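Proline-tRNA synthetase class II aaRS (Ybak RNA binding domain plus tRNA synthetase) (Cryptosporidium parvum, PDB 5XIO) probably catalyses the ATP-dependent attachment of L-proline to tRNA(Pro), releasing AMP and diphosphate. Local coordinates at residues V291-I296 with L348-G353. Residues are numbered along the deposited sequence; the frame is centred on the assembly and turned at random.
Sequences VIIIPI and LRFEVG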
ATOM      1  N   VAL A 291      -2.801  23.990  10.421  1.00 35.17           N
ATOM      2  CA  VAL A 291      -3.460  25.257  10.816  1.00 33.45           C
ATOM      3  C   VAL A 291      -4.954  25.062  10.718  1.00 33.41           C
ATOM      4  O   VAL A 291      -5.459  24.594   9.652  1.00 28.70           O
ATOM      5  CB  VAL A 291      -3.105  26.415   9.885  1.00 36.44           C
ATOM      6  CG1 VAL A 291      -3.845  27.676  10.327  1.00 40.44           C
ATOM      7  CG2 VAL A 291      -1.597  26.637   9.852  1.00 36.59           C
ATOM      8  N   ILE A 292      -5.624  25.358  11.836  1.00 31.60           N
ATOM      9  CA  ILE A 292      -7.057  25.454  11.904  1.00 36.05           C
ATOM     10  C   ILE A 292      -7.507  26.918  12.201  1.00 40.45           C
ATOM     11  O   ILE A 292      -7.017  27.580  13.118  1.00 32.99           O
ATOM     12  CB  ILE A 292      -7.629  24.524  12.965  1.00 39.92           C
ATOM     13  CG1 ILE A 292      -9.147  24.373  12.774  1.00 45.22           C
ATOM     14  CG2 ILE A 292      -7.313  25.010  14.379  1.00 39.11           C
ATOM     15  CD1 ILE A 292      -9.561  23.595  11.522  1.00 43.86           C
ATOM     16  N   ILE A 293      -8.431  27.424  11.393  1.00 45.02           N
ATOM     17  CA  ILE A 293      -8.894  28.797  11.507  1.00 42.96           C
ATOM     18  C   ILE A 293     -10.238  28.793  12.208  1.00 42.95           C
ATOM     19  O   ILE A 293     -11.189  28.167  11.732  1.00 47.72           O
ATOM     20  CB  ILE A 293      -9.046  29.436  10.129  1.00 43.85           C
ATOM     21  CG1 ILE A 293      -7.683  29.486   9.439  1.00 42.68           C
ATOM     22  CG2 ILE A 293      -9.686  30.827  10.255  1.00 44.96           C
ATOM     23  CD1 ILE A 293      -7.773  29.603   7.931  1.00 40.49           C
ATOM     24  N   ILE A 294     -10.307  29.467  13.342  1.00 40.86           N
ATOM     25  CA  ILE A 294     -11.546  29.527  14.101  1.00 49.73           C
ATOM     26  C   ILE A 294     -12.058  30.965  14.201  1.00 52.96           C
ATOM     27  O   ILE A 294     -11.490  31.770  14.942  1.00 49.46           O
ATOM     28  CB  ILE A 294     -11.363  28.992  15.520  1.00 50.24           C
ATOM     29  CG1 ILE A 294     -10.855  27.552  15.459  1.00 51.14           C
ATOM     30  CG2 ILE A 294     -12.667  29.074  16.284  1.00 47.93           C
ATOM     31  CD1 ILE A 294     -10.475  27.017  16.812  1.00 51.52           C
ATOM     32  N   PRO A 295     -13.139  31.276  13.469  1.00 57.07           N
ATOM     33  CA  PRO A 295     -13.836  32.560  13.627  1.00 62.35           C
ATOM     34  C   PRO A 295     -14.695  32.592  14.896  1.00 59.45           C
ATOM     35  O   PRO A 295     -15.350  31.593  15.190  1.00 57.04           O
ATOM     36  CB  PRO A 295     -14.742  32.605  12.392  1.00 67.64           C
ATOM     37  CG  PRO A 295     -15.020  31.156  12.060  1.00 67.86           C
ATOM     38  CD  PRO A 295     -13.871  30.343  12.581  1.00 58.72           C
ATOM     39  N   ILE A 296     -14.705  33.715  15.626  1.00 67.68           N
ATOM     40  CA  ILE A 296     -15.614  33.901  16.804  1.00 75.58           C
ATOM     41  C   ILE A 296     -17.106  34.021  16.390  1.00 71.50           C
ATOM     42  O   ILE A 296     -17.976  34.456  17.163  1.00 66.00           O
ATOM     43  CB  ILE A 296     -15.255  35.148  17.649  1.00 82.03           C
ATOM     44  CG1 ILE A 296     -13.725  35.315  17.825  1.00 84.52           C
ATOM     45  CG2 ILE A 296     -15.976  35.120  19.006  1.00 84.86           C
ATOM     46  CD1 ILE A 296     -13.001  34.201  18.547  1.00 80.51           C
ATOM     47  N   LEU A 348      -0.946  25.015  14.771  1.00 38.75           N
ATOM     48  CA  LEU A 348      -1.289  26.403  14.885  1.00 36.67           C
ATOM     49  C   LEU A 348      -2.786  26.559  14.880  1.00 39.35           C
ATOM     50  O   LEU A 348      -3.455  26.014  14.007  1.00 36.07           O
ATOM     51  CB  LEU A 348      -0.727  27.209  13.727  1.00 34.09           C
ATOM     52  CG  LEU A 348       0.786  27.234  13.531  1.00 32.64           C
ATOM     53  CD1 LEU A 348       1.096  28.059  12.312  1.00 31.57           C
ATOM     54  CD2 LEU A 348       1.567  27.769  14.707  1.00 33.05           C
ATOM     55  N   ARG A 349      -3.277  27.454  15.740  1.00 37.55           N
ATOM     56  CA  ARG A 349      -4.704  27.771  15.839  1.00 40.03           C
ATOM     57  C   ARG A 349      -5.002  29.284  15.725  1.00 44.76           C
ATOM     58  O   ARG A 349      -4.842  30.032  16.689  1.00 42.18           O
ATOM     59  CB  ARG A 349      -5.285  27.220  17.143  1.00 43.42           C
ATOM     60  CG  ARG A 349      -6.455  28.021  17.688  1.00 42.37           C
ATOM     61  CD  ARG A 349      -6.959  27.440  19.000  1.00 43.59           C
ATOM     62  NE  ARG A 349      -6.630  28.294  20.138  1.00 43.62           N
ATOM     63  CZ  ARG A 349      -6.282  27.837  21.336  1.00 48.69           C
ATOM     64  NH1 ARG A 349      -6.216  26.532  21.558  1.00 47.92           N
ATOM     65  NH2 ARG A 349      -5.999  28.687  22.315  1.00 55.99           N
ATOM     66  N   PHE A 350      -5.434  29.710  14.538  1.00 44.60           N
ATOM     67  CA  PHE A 350      -5.794  31.087  14.230  1.00 43.70           C
ATOM     68  C   PHE A 350      -7.202  31.430  14.804  1.00 51.58           C
ATOM     69  O   PHE A 350      -8.215  30.809  14.420  1.00 46.35           O
ATOM     70  CB  PHE A 350      -5.894  31.283  12.734  1.00 41.24           C
ATOM     71  CG  PHE A 350      -4.595  31.325  12.011  1.00 41.42           C
ATOM     72  CD1 PHE A 350      -3.402  30.915  12.598  1.00 47.82           C
ATOM     73  CD2 PHE A 350      -4.586  31.702  10.699  1.00 38.50           C
ATOM     74  CE1 PHE A 350      -2.220  30.910  11.876  1.00 47.45           C
ATOM     75  CE2 PHE A 350      -3.423  31.694   9.962  1.00 44.89           C
ATOM     76  CZ  PHE A 350      -2.232  31.300  10.547  1.00 49.48           C
ATOM     77  N   GLU A 351      -7.263  32.411  15.707  1.00 53.18           N
ATOM     78  CA  GLU A 351      -8.547  32.950  16.226  1.00 56.13           C
ATOM     79  C   GLU A 351      -8.906  34.253  15.480  1.00 51.30           C
ATOM     80  O   GLU A 351      -8.089  35.161  15.380  1.00 49.71           O
ATOM     81  CB  GLU A 351      -8.455  33.212  17.729  1.00 58.56           C
ATOM     82  CG  GLU A 351      -8.150  31.985  18.585  1.00 63.46           C
ATOM     83  CD  GLU A 351      -7.640  32.337  19.993  1.00 70.42           C
ATOM     84  OE1 GLU A 351      -7.770  33.514  20.404  1.00 71.78           O
ATOM     85  OE2 GLU A 351      -7.107  31.440  20.701  1.00 70.34           O
ATOM     86  N   VAL A 352     -10.100  34.331  14.914  1.00 50.69           N
ATOM     87  CA  VAL A 352     -10.465  35.490  14.104  1.00 59.01           C
ATOM     88  C   VAL A 352     -11.804  36.094  14.555  1.00 63.21           C
ATOM     89  O   VAL A 352     -12.868  35.612  14.157  1.00 59.89           O
ATOM     90  CB  VAL A 352     -10.485  35.150  12.598  1.00 62.52           C
ATOM     91  CG1 VAL A 352     -10.988  36.341  11.776  1.00 67.94           C
ATOM     92  CG2 VAL A 352      -9.092  34.780  12.133  1.00 57.65           C
ATOM     93  N   GLY A 353     -11.728  37.142  15.389  1.00 64.84           N
ATOM     94  CA  GLY A 353     -12.903  37.926  15.824  1.00 73.81           C
ATOM     95  C   GLY A 353     -12.984  39.382  15.325  1.00 76.88           C
ATOM     96  O   GLY A 353     -12.339  39.756  14.323  1.00 69.85           O
TER
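Strands 291-295 and 348-352 of the anticodon-binding domain run parallel, their axes 4.7 Å apart and inclined by 20°, and five backbone hydrogen bonds join them. Ile-292 and Ile-294 each use both N and O; the bond from Ile-294 N to Phe-350 O is 2.7 Å long and nearly straight, whereas the last, Ile-296 N to Val-352 O, reaches its acceptor from above the carbonyl plane. On the face of Val-291, Ile-293, Phe-350 and Val-352, the methyl CG1 of Val-291 sits over the middle of the Phe-350 ring, 3.8 Å from its centroid and 4° off the normal, a CH-pi contact. A chi1 of 179° turns that methyl to the ring and leaves Val-291 CG2 for Leu-348, 3.9 Å from Leu-348 CD1. Ile-293 CG1 meets the ring obliquely, 4.0 Å from Phe-350 CD2, and helix 306-319 packs on this face. On the other face Arg-349 NE bonds Glu-351 OE2 at 3.2 Å, close to the guanidinium plane. In these two adjacent inner strands of the five-stranded sheet, backbone bonds thus set the register, while Glu-351 and Glu-342 hold the Arg-349 guanidinium, in cation-pi contact with Tyr-338 of helix 334-343.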